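Local coordinates for tail fiber protein (Acinetobacter phage AM24, PDB 5W5P) that serves as the trimeric tailspike of the phage and probably recognises and degrades the capsular polysaccharide of its Acinetobacter baumannii host, at residues A[31-36]-A[49-54]; A[43-48]-A[57-62]; A[87-92]-A[97-102]; A[107-112]-A[143-148]. All blocks are in the same frame, centred on the assembly; numbering follows the deposited sequence.

Contact 1. Residues A[31-36]-A[49-54]; sequences QEVNNS and KPIVNG
Ile51 sends its side chain from the loop after helix 42-46 onto the short helix 30-35, where its CD1 meets CG2 of Val33 at 3.8 Å. The two side chains cross at about a right angle and touch through these methyls. CG1 of Ile51 sits between the backbone N and the carbonyl carbon (chi1 59°), which leaves the branch methyl CG2 to face the helix backbone, 4.2 Å from the carbonyl O of Glu32. The Glu32 carboxylate is turned back to the start of its own helix, its OE1 accepting from the backbone N of Ser29; OE2 remains 5.4 Å from NZ of Lys49, opposite charges near each other but not in contact. Ser36 OG folds back onto Val33 O, though the length of that bond is doubtful, and the same oxygen takes the backbone N of Ser36. Across the helix, Gln31 and Asn34 bond to Asp24 of a neighbouring subunit, and Lys38 of the other neighbour packs on Ile51. The short helix is thus lodged at the trimer interface near the N terminus, with the loop lying against it. Between helix and loop the contact is small and apolar, held by van der Waals packing of two buried aliphatic side chains, with at most a weak electrostatic contribution from Glu32 and Lys49.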
# COMPACT_ATOMS: atom_id res chain seq x y z
N GLN A 31 -12.28 15.53 65.65
CA GLN A 31 -11.40 14.39 65.43
C GLN A 31 -11.86 13.56 64.24
O GLN A 31 -11.03 13.12 63.43
CB GLN A 31 -11.32 13.53 66.69
CG GLN A 31 -10.30 12.41 66.59
CD GLN A 31 -8.94 12.91 66.16
OE1 GLN A 31 -8.28 13.66 66.88
NE2 GLN A 31 -8.51 12.50 64.97
N GLU A 32 -13.17 13.34 64.11
CA GLU A 32 -13.68 12.60 62.96
C GLU A 32 -13.50 13.37 61.66
O GLU A 32 -13.24 12.76 60.61
CB GLU A 32 -15.16 12.25 63.17
CG GLU A 32 -15.40 11.13 64.17
CD GLU A 32 -16.79 11.18 64.77
OE1 GLU A 32 -17.18 12.24 65.29
OE2 GLU A 32 -17.50 10.15 64.71
N VAL A 33 -13.64 14.69 61.70
CA VAL A 33 -13.34 15.52 60.54
C VAL A 33 -11.86 15.40 60.17
O VAL A 33 -11.51 15.24 59.00
CB VAL A 33 -13.74 16.98 60.80
CG1 VAL A 33 -12.92 17.93 59.94
CG2 VAL A 33 -15.23 17.18 60.56
N ASN A 34 -10.98 15.47 61.17
CA ASN A 34 -9.55 15.34 60.90
C ASN A 34 -9.22 13.97 60.32
O ASN A 34 -8.32 13.86 59.47
CB ASN A 34 -8.74 15.57 62.18
CG ASN A 34 -8.82 17.00 62.68
OD1 ASN A 34 -9.43 17.86 62.04
ND2 ASN A 34 -8.19 17.26 63.83
N ASN A 35 -9.94 12.93 60.73
CA ASN A 35 -9.61 11.58 60.30
C ASN A 35 -9.78 11.38 58.80
O ASN A 35 -9.16 10.47 58.24
CB ASN A 35 -10.47 10.56 61.05
CG ASN A 35 -9.99 10.35 62.48
OD1 ASN A 35 -8.87 10.73 62.83
ND2 ASN A 35 -10.83 9.74 63.30
N SER A 36 -10.60 12.21 58.13
CA SER A 36 -10.79 12.05 56.70
C SER A 36 -9.55 12.40 55.88
O SER A 36 -9.52 12.12 54.68
CB SER A 36 -11.98 12.89 56.23
OG SER A 36 -11.90 14.21 56.72
N LYS A 49 -16.35 6.57 58.88
CA LYS A 49 -17.75 6.93 58.69
C LYS A 49 -17.83 8.34 58.11
O LYS A 49 -17.17 9.25 58.62
CB LYS A 49 -18.52 6.86 60.01
CG LYS A 49 -18.64 5.44 60.57
CD LYS A 49 -19.03 5.43 62.04
CE LYS A 49 -20.44 5.97 62.24
NZ LYS A 49 -20.83 6.01 63.68
N PRO A 50 -18.61 8.55 57.05
CA PRO A 50 -18.64 9.88 56.42
C PRO A 50 -19.27 10.91 57.34
O PRO A 50 -20.16 10.62 58.14
CB PRO A 50 -19.50 9.66 55.17
CG PRO A 50 -20.36 8.48 55.51
CD PRO A 50 -19.51 7.60 56.39
N ILE A 51 -18.78 12.14 57.22
CA ILE A 51 -19.30 13.22 58.05
C ILE A 51 -20.52 13.89 57.42
O ILE A 51 -21.41 14.35 58.14
CB ILE A 51 -18.20 14.26 58.35
CG1 ILE A 51 -17.65 14.85 57.05
CG2 ILE A 51 -17.07 13.62 59.14
CD1 ILE A 51 -16.69 15.99 57.28
N VAL A 52 -20.59 13.94 56.09
CA VAL A 52 -21.75 14.46 55.38
C VAL A 52 -22.14 13.46 54.30
O VAL A 52 -21.40 12.52 53.99
CB VAL A 52 -21.50 15.85 54.76
CG1 VAL A 52 -21.28 16.90 55.85
CG2 VAL A 52 -20.30 15.81 53.81
N ASN A 53 -23.32 13.66 53.72
CA ASN A 53 -23.80 12.82 52.64
C ASN A 53 -23.14 13.24 51.33
O ASN A 53 -23.11 14.43 51.00
CB ASN A 53 -25.32 12.90 52.52
CG ASN A 53 -26.03 12.19 53.67
OD1 ASN A 53 -25.40 11.75 54.63
ND2 ASN A 53 -27.35 12.09 53.57
N GLY A 54 -22.61 12.26 50.60
CA GLY A 54 -21.90 12.56 49.37
C GLY A 54 -20.50 13.10 49.57
O GLY A 54 -19.97 13.75 48.66

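Contact 2. Residues A[43-48]-A[57-62]; sequences DDLRNF and VYVGQR
Val57, in strand 56-59, has both methyls engaged, against Leu45 of helix 42-46 and against Phe48 beyond it. Its CG1 approaches CE2 of Phe48 at 4.0 Å, obliquely to the ring, while CG2 reaches CD1 of Leu45 at 3.7 Å. CG1 lies anti to the carbonyl carbon (chi1 -62°), which leaves CG2 between the backbone N and that carbon, and the two branches spread to separate partners. Tyr58 points to the other side of the strand, where it packs on Lys101 of a neighbouring subunit. Val59 then returns to the helix, and its CG2 lies against the flank of Leu45, 3.8 Å from CD2 and 3.9 Å from CB, the two side chains crossing at about a right angle. This is a helix laid on one face of a four-stranded antiparallel sheet: Leu45 also reaches Phe73, Trp98 and Leu90 on the other three strands, filling the layer between. Beyond the strand the backbone of Gly60 and Gln61 bonds to Leu39 and Lys40, just ahead of the helix. Arg62 turns its CB away but brings its guanidinium back, NH1 6.4 Å from NH2 of Arg46; the two like charges share the carboxylate of Asp86, which forms a salt bridge to each arginine.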
# COMPACT_ATOMS: atom_id res chain seq x y z
N ASP A 43 -8.47 -0.40 54.28
CA ASP A 43 -9.04 -0.71 55.59
C ASP A 43 -9.41 0.55 56.36
O ASP A 43 -10.40 0.55 57.10
CB ASP A 43 -8.06 -1.57 56.40
CG ASP A 43 -8.69 -2.17 57.64
OD1 ASP A 43 -9.66 -2.95 57.50
OD2 ASP A 43 -8.24 -1.85 58.76
N ASP A 44 -8.63 1.62 56.21
CA ASP A 44 -8.97 2.88 56.86
C ASP A 44 -10.28 3.45 56.34
O ASP A 44 -11.05 4.04 57.11
CB ASP A 44 -7.85 3.90 56.68
CG ASP A 44 -6.57 3.47 57.36
OD1 ASP A 44 -6.64 2.68 58.32
OD2 ASP A 44 -5.49 3.94 56.93
N LEU A 45 -10.57 3.28 55.05
CA LEU A 45 -11.83 3.77 54.51
C LEU A 45 -13.00 2.95 55.03
O LEU A 45 -14.01 3.50 55.47
CB LEU A 45 -11.80 3.77 52.99
CG LEU A 45 -13.09 4.24 52.30
CD1 LEU A 45 -13.29 5.74 52.48
CD2 LEU A 45 -13.07 3.88 50.83
N ARG A 46 -12.88 1.61 55.00
CA ARG A 46 -13.96 0.76 55.48
C ARG A 46 -14.27 1.00 56.95
O ARG A 46 -15.39 0.75 57.40
CB ARG A 46 -13.61 -0.72 55.25
CG ARG A 46 -13.64 -1.14 53.78
CD ARG A 46 -13.57 -2.65 53.64
NE ARG A 46 -13.54 -3.06 52.24
CZ ARG A 46 -12.44 -3.39 51.58
NH1 ARG A 46 -11.26 -3.37 52.20
NH2 ARG A 46 -12.50 -3.74 50.31
N ASN A 47 -13.29 1.46 57.72
CA ASN A 47 -13.50 1.79 59.12
C ASN A 47 -13.91 3.24 59.34
O ASN A 47 -14.21 3.62 60.47
CB ASN A 47 -12.23 1.48 59.93
CG ASN A 47 -12.02 0.00 60.15
OD1 ASN A 47 -12.29 -0.52 61.23
ND2 ASN A 47 -11.56 -0.68 59.11
N PHE A 48 -13.92 4.05 58.29
CA PHE A 48 -14.26 5.46 58.38
C PHE A 48 -15.75 5.66 58.12
O PHE A 48 -16.34 5.00 57.26
CB PHE A 48 -13.43 6.26 57.38
CG PHE A 48 -13.76 7.72 57.34
CD1 PHE A 48 -13.44 8.54 58.41
CD2 PHE A 48 -14.36 8.28 56.23
CE1 PHE A 48 -13.73 9.90 58.38
CE2 PHE A 48 -14.65 9.63 56.18
CZ PHE A 48 -14.34 10.44 57.26
N VAL A 57 -13.59 11.61 49.88
CA VAL A 57 -12.33 11.51 50.60
C VAL A 57 -11.32 10.82 49.70
O VAL A 57 -11.67 10.15 48.72
CB VAL A 57 -12.48 10.73 51.93
CG1 VAL A 57 -13.43 11.46 52.87
CG2 VAL A 57 -12.95 9.31 51.67
N TYR A 58 -10.05 10.99 50.03
CA TYR A 58 -8.96 10.39 49.28
C TYR A 58 -8.36 9.24 50.08
O TYR A 58 -7.99 9.41 51.24
CB TYR A 58 -7.88 11.42 48.95
CG TYR A 58 -6.67 10.82 48.29
CD1 TYR A 58 -5.52 10.56 49.03
CD2 TYR A 58 -6.67 10.49 46.94
CE1 TYR A 58 -4.42 9.99 48.45
CE2 TYR A 58 -5.56 9.92 46.35
CZ TYR A 58 -4.44 9.68 47.11
OH TYR A 58 -3.32 9.11 46.54
N VAL A 59 -8.28 8.06 49.45
CA VAL A 59 -7.59 6.91 50.03
C VAL A 59 -6.22 6.80 49.37
O VAL A 59 -6.12 6.80 48.14
CB VAL A 59 -8.41 5.62 49.85
CG1 VAL A 59 -7.75 4.47 50.59
CG2 VAL A 59 -9.84 5.82 50.32
N GLY A 60 -5.18 6.69 50.19
CA GLY A 60 -3.83 6.80 49.67
C GLY A 60 -3.40 5.60 48.85
O GLY A 60 -2.75 5.75 47.81
N GLN A 61 -3.74 4.40 49.30
CA GLN A 61 -3.30 3.16 48.67
C GLN A 61 -4.19 2.02 49.16
O GLN A 61 -5.15 2.25 49.91
CB GLN A 61 -1.81 2.89 48.95
CG GLN A 61 -1.45 2.84 50.43
CD GLN A 61 0.03 3.11 50.68
OE1 GLN A 61 0.59 4.07 50.17
NE2 GLN A 61 0.66 2.24 51.47
N ARG A 62 -3.89 0.80 48.72
CA ARG A 62 -4.75 -0.34 49.05
C ARG A 62 -4.45 -0.88 50.44
O ARG A 62 -5.36 -1.05 51.26
CB ARG A 62 -4.59 -1.45 48.01
CG ARG A 62 -5.49 -1.30 46.79
CD ARG A 62 -5.35 -2.49 45.85
NE ARG A 62 -5.61 -3.76 46.52
CZ ARG A 62 -6.80 -4.36 46.56
NH1 ARG A 62 -7.84 -3.80 45.96
NH2 ARG A 62 -6.94 -5.51 47.20

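Contact 3. Residues A[87-92]-A[97-102]; sequences GTILVG and RWKRKW
Leu90 and Trp98 form the hydrogen-bonded pair at the middle of this hairpin, with Leu90 N to Trp98 O and Trp98 N to Leu90 O both 2.8 Å. A third backbone bond, from Arg100 N to Thr88 O at 2.9 Å, carries the pairing one step past strand 89-91. CA-H...O contacts from Ile89 to Trp98 O and from Lys99 to Thr88 O fill the spaces between them. The remaining polar grip comes from a side chain: Arg100 approaches Gly87 O side-on with two nitrogens, NH2 at 2.9 Å and NE at 3.0 Å, the oxygen lying close to the guanidinium plane. The bend at chi3 (-59°) swings the group round to that carbonyl, and further bonds to Gly69 O and Gly70 O, with Trp110 stacked as a cation-pi partner, fix its rotation. The two antiparallel strands make the edge hairpin of a four-stranded sheet, 97-100 lying inside against 71-75 and 89-91 outermost within the chain. The side chains differ on the two faces. Leu90 and Trp98 lie under helix 42-46, meeting each other through their CB atoms. On the face of Ile89, Val91, Arg97 and Lys99, the guanidinium of Arg97 spreads over Val91, CG1 standing 3.8 Å above its centre; Ser82 O and Gly95 O take its NE and NH1. Lys99 NZ forms salt bridges with Asp76 and Asp79. At the far end the Thr88 methyl CG2 touches NE1 of Trp102 at 3.9 Å.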
# COMPACT_ATOMS: atom_id res chain seq x y z
N GLY A 87 -12.34 -2.76 44.75
CA GLY A 87 -11.69 -1.93 43.76
C GLY A 87 -12.37 -0.62 43.46
O GLY A 87 -11.72 0.43 43.46
N THR A 88 -13.67 -0.65 43.16
CA THR A 88 -14.42 0.55 42.85
C THR A 88 -15.62 0.76 43.75
O THR A 88 -16.10 1.90 43.86
CB THR A 88 -14.89 0.55 41.39
OG1 THR A 88 -15.73 -0.60 41.16
CG2 THR A 88 -13.70 0.51 40.44
N ILE A 89 -16.13 -0.29 44.39
CA ILE A 89 -17.18 -0.19 45.39
C ILE A 89 -16.64 -0.81 46.66
O ILE A 89 -16.46 -2.04 46.73
CB ILE A 89 -18.48 -0.87 44.94
CG1 ILE A 89 -18.83 -0.49 43.50
CG2 ILE A 89 -19.63 -0.49 45.87
CD1 ILE A 89 -20.16 -1.03 43.04
N LEU A 90 -16.36 0.01 47.66
CA LEU A 90 -15.89 -0.44 48.97
C LEU A 90 -16.96 -0.14 50.00
O LEU A 90 -17.39 1.01 50.13
CB LEU A 90 -14.56 0.23 49.34
CG LEU A 90 -13.44 0.20 48.30
CD1 LEU A 90 -12.22 0.98 48.75
CD2 LEU A 90 -13.06 -1.23 47.97
N VAL A 91 -17.40 -1.17 50.72
CA VAL A 91 -18.47 -1.04 51.70
C VAL A 91 -17.85 -0.96 53.09
O VAL A 91 -17.06 -1.82 53.48
CB VAL A 91 -19.45 -2.23 51.61
CG1 VAL A 91 -20.50 -2.13 52.69
CG2 VAL A 91 -20.09 -2.27 50.23
N GLY A 92 -18.20 0.10 53.83
CA GLY A 92 -17.68 0.28 55.17
C GLY A 92 -18.44 -0.52 56.21
O GLY A 92 -19.52 -1.06 55.97
N ARG A 97 -21.62 2.76 51.23
CA ARG A 97 -21.08 2.34 49.95
C ARG A 97 -20.20 3.46 49.41
O ARG A 97 -20.70 4.49 48.94
CB ARG A 97 -22.19 1.99 48.97
CG ARG A 97 -22.50 0.51 48.92
CD ARG A 97 -23.46 0.13 50.04
NE ARG A 97 -23.66 -1.32 50.14
CZ ARG A 97 -24.07 -1.94 51.23
NH1 ARG A 97 -24.32 -1.26 52.34
NH2 ARG A 97 -24.23 -3.26 51.22
N TRP A 98 -18.89 3.26 49.50
CA TRP A 98 -17.91 4.16 48.90
C TRP A 98 -17.65 3.74 47.46
O TRP A 98 -17.37 2.57 47.18
CB TRP A 98 -16.60 4.14 49.70
CG TRP A 98 -16.73 4.68 51.11
CD1 TRP A 98 -16.92 3.95 52.25
CD2 TRP A 98 -16.67 6.05 51.52
NE1 TRP A 98 -16.99 4.79 53.34
CE2 TRP A 98 -16.83 6.08 52.91
CE3 TRP A 98 -16.48 7.26 50.83
CZ2 TRP A 98 -16.82 7.27 53.64
CZ3 TRP A 98 -16.48 8.44 51.56
CH2 TRP A 98 -16.64 8.44 52.94
N LYS A 99 -17.76 4.70 46.54
CA LYS A 99 -17.55 4.44 45.12
C LYS A 99 -16.43 5.32 44.59
O LYS A 99 -16.41 6.53 44.83
CB LYS A 99 -18.84 4.67 44.32
CG LYS A 99 -20.02 3.96 44.93
CD LYS A 99 -21.30 4.08 44.13
CE LYS A 99 -22.20 2.88 44.44
NZ LYS A 99 -23.61 3.19 44.09
N ARG A 100 -15.51 4.70 43.86
CA ARG A 100 -14.38 5.42 43.29
C ARG A 100 -14.85 6.39 42.22
O ARG A 100 -15.72 6.07 41.40
CB ARG A 100 -13.37 4.43 42.71
CG ARG A 100 -12.16 5.07 42.05
CD ARG A 100 -11.32 4.02 41.32
NE ARG A 100 -10.84 2.96 42.21
CZ ARG A 100 -9.71 3.02 42.90
NH1 ARG A 100 -8.94 4.10 42.80
NH2 ARG A 100 -9.34 2.02 43.68
N LYS A 101 -14.28 7.59 42.24
CA LYS A 101 -14.53 8.59 41.20
C LYS A 101 -13.57 8.31 40.05
O LYS A 101 -12.35 8.45 40.21
CB LYS A 101 -14.34 10.00 41.74
CG LYS A 101 -15.19 10.34 42.97
CD LYS A 101 -16.35 11.25 42.60
CE LYS A 101 -16.64 12.25 43.70
NZ LYS A 101 -17.70 13.21 43.29
N TRP A 102 -14.11 7.91 38.90
CA TRP A 102 -13.29 7.66 37.72
C TRP A 102 -14.16 7.77 36.48
O TRP A 102 -15.28 7.24 36.45
CB TRP A 102 -12.62 6.27 37.79
CG TRP A 102 -13.57 5.11 37.78
CD1 TRP A 102 -14.37 4.68 38.80
CD2 TRP A 102 -13.81 4.20 36.69
NE1 TRP A 102 -15.09 3.58 38.42
CE2 TRP A 102 -14.77 3.27 37.13
CE3 TRP A 102 -13.31 4.10 35.39
CZ2 TRP A 102 -15.24 2.24 36.31
CZ3 TRP A 102 -13.78 3.08 34.58
CH2 TRP A 102 -14.73 2.16 35.05

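Contact 4. Residues A[107-112]-A[143-148]; sequences DPCWFG and RSFKMM
Asp107 and Arg143 meet from opposite directions in a two-pronged salt bridge, NH2 to OD2 at 2.8 Å and NH1 to OD1 at 2.9 Å. The first bond is the straighter (162°), using the syn lone pair of OD2 and lying in the guanidinium plane; the second is tilted, since the carboxylate and guanidinium planes stand 40° apart. OD1 also accepts from the backbone N of Cys109 at 2.8 Å, an Asx turn, and this donor comes from the opposite face of the carboxylate plane to NH1. Phe138 O and Gln68 OE1 take further N-H groups of Arg143. Over the centre of the guanidinium sits Cys109 SG, 3.4 Å from CZ. The same sulfur abuts the edge of the Phe145 ring, 3.8 Å from CE1, in a sulfur-aromatic contact. Chi1 of -81° puts the sulfur beside the backbone N of its own residue, where it can meet both groups. Phe145 belongs to strand 144-147, in the first turn of the parallel beta-helix typical of phage tailspikes, and Asp107 immediately precedes the short 3-10 turn 108-110 in the linker leading into it. With all four residues buried, the arginine's charge is balanced by the carboxylate, whose oxygens the paired N-H donors would probably keep ionised.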
# COMPACT_ATOMS: atom_id res chain seq x y z
N ASP A 107 -8.02 0.64 36.01
CA ASP A 107 -6.66 0.24 36.36
C ASP A 107 -6.75 -1.08 37.13
O ASP A 107 -7.46 -1.13 38.15
CB ASP A 107 -6.01 1.33 37.21
CG ASP A 107 -4.59 1.01 37.67
OD1 ASP A 107 -4.06 -0.09 37.41
OD2 ASP A 107 -3.95 1.88 38.27
N PRO A 108 -6.14 -2.18 36.67
CA PRO A 108 -6.19 -3.41 37.48
C PRO A 108 -5.61 -3.23 38.87
O PRO A 108 -5.93 -4.03 39.76
CB PRO A 108 -5.38 -4.43 36.68
CG PRO A 108 -5.44 -3.93 35.30
CD PRO A 108 -5.47 -2.42 35.38
N CYS A 109 -4.78 -2.20 39.08
CA CYS A 109 -4.21 -1.98 40.40
C CYS A 109 -5.26 -1.58 41.42
O CYS A 109 -5.04 -1.78 42.62
CB CYS A 109 -3.12 -0.91 40.34
SG CYS A 109 -1.51 -1.52 39.75
N TRP A 110 -6.38 -1.01 40.98
CA TRP A 110 -7.48 -0.72 41.89
C TRP A 110 -7.91 -1.96 42.65
O TRP A 110 -8.28 -1.89 43.83
CB TRP A 110 -8.65 -0.13 41.11
CG TRP A 110 -8.35 1.16 40.44
CD1 TRP A 110 -7.28 1.97 40.68
CD2 TRP A 110 -9.13 1.80 39.43
NE1 TRP A 110 -7.34 3.08 39.87
CE2 TRP A 110 -8.47 3.00 39.10
CE3 TRP A 110 -10.32 1.48 38.78
CZ2 TRP A 110 -8.97 3.88 38.13
CZ3 TRP A 110 -10.81 2.35 37.82
CH2 TRP A 110 -10.14 3.53 37.51
N PHE A 111 -7.88 -3.12 41.99
CA PHE A 111 -8.34 -4.38 42.56
C PHE A 111 -7.22 -5.23 43.13
O PHE A 111 -7.49 -6.34 43.61
CB PHE A 111 -9.10 -5.19 41.50
CG PHE A 111 -10.27 -4.46 40.91
CD1 PHE A 111 -10.12 -3.70 39.76
CD2 PHE A 111 -11.52 -4.54 41.51
CE1 PHE A 111 -11.20 -3.03 39.22
CE2 PHE A 111 -12.60 -3.87 40.97
CZ PHE A 111 -12.44 -3.12 39.82
N GLY A 112 -5.98 -4.75 43.10
CA GLY A 112 -4.88 -5.45 43.71
C GLY A 112 -3.97 -6.21 42.78
O GLY A 112 -3.26 -7.12 43.24
N ARG A 143 5.55 -0.39 36.42
CA ARG A 143 4.78 -1.58 36.74
C ARG A 143 5.14 -2.71 35.79
O ARG A 143 5.40 -2.49 34.60
CB ARG A 143 3.28 -1.29 36.65
CG ARG A 143 2.84 -0.07 37.44
CD ARG A 143 1.53 0.45 36.91
NE ARG A 143 0.72 1.10 37.93
CZ ARG A 143 -0.60 1.21 37.89
NH1 ARG A 143 -1.28 0.71 36.86
NH2 ARG A 143 -1.24 1.83 38.87
N SER A 144 5.15 -3.93 36.33
CA SER A 144 5.34 -5.16 35.56
C SER A 144 4.35 -6.18 36.09
O SER A 144 4.46 -6.60 37.25
CB SER A 144 6.78 -5.68 35.67
OG SER A 144 7.68 -4.92 34.89
N PHE A 145 3.39 -6.58 35.27
CA PHE A 145 2.36 -7.52 35.69
C PHE A 145 2.65 -8.91 35.13
O PHE A 145 3.42 -9.08 34.19
CB PHE A 145 0.98 -7.04 35.22
CG PHE A 145 0.60 -5.67 35.72
CD1 PHE A 145 -0.09 -5.52 36.92
CD2 PHE A 145 0.95 -4.54 35.00
CE1 PHE A 145 -0.43 -4.26 37.38
CE2 PHE A 145 0.60 -3.28 35.45
CZ PHE A 145 -0.08 -3.13 36.65
N LYS A 146 2.02 -9.91 35.75
CA LYS A 146 2.12 -11.29 35.28
C LYS A 146 0.72 -11.85 35.13
O LYS A 146 -0.04 -11.90 36.11
CB LYS A 146 2.95 -12.15 36.23
CG LYS A 146 2.88 -13.63 35.91
CD LYS A 146 4.11 -14.36 36.40
CE LYS A 146 3.98 -14.71 37.87
NZ LYS A 146 5.23 -15.33 38.41
N MSE A 147 0.38 -12.28 33.92
CA MSE A 147 -0.91 -12.92 33.67
C MSE A 147 -0.72 -14.37 33.21
O MSE A 147 0.01 -14.64 32.26
CB MSE A 147 -1.71 -12.14 32.63
CG MSE A 147 -1.99 -10.70 33.03
SE MSE A 147 -2.90 -9.68 31.63
CE MSE A 147 -4.43 -10.85 31.35
N MSE A 148 -1.39 -15.30 33.90
CA MSE A 148 -1.24 -16.72 33.60
C MSE A 148 -2.58 -17.42 33.37
O MSE A 148 -2.62 -18.63 33.16
CB MSE A 148 -0.50 -17.43 34.72
CG MSE A 148 0.69 -16.65 35.26
SE MSE A 148 1.45 -17.55 36.80
CE MSE A 148 2.10 -19.17 35.91

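From the N terminus, helix 30-35 comes first, and contact 1 closes the loop that runs through helix 42-46 back to residues 49-54. Contact 2 crosses it, since its segment 43-48 lies between the two segments of contact 1; Phe48 packs on Ser36 and fuses the two. Contact 3 follows in series as a local hairpin, joined to contact 2 where Leu45 and Val57 meet Trp98 on the same sheet. Contact 4 spans the longest loop, over helix 122-132, and nests with none. Arg62 bonding to Trp110 O, and Arg100 against the Trp110 ring, tie the N-terminal sheet to the 107-112 turn, which contact 4 in turn fastens to strand 144-147 of the beta-helix.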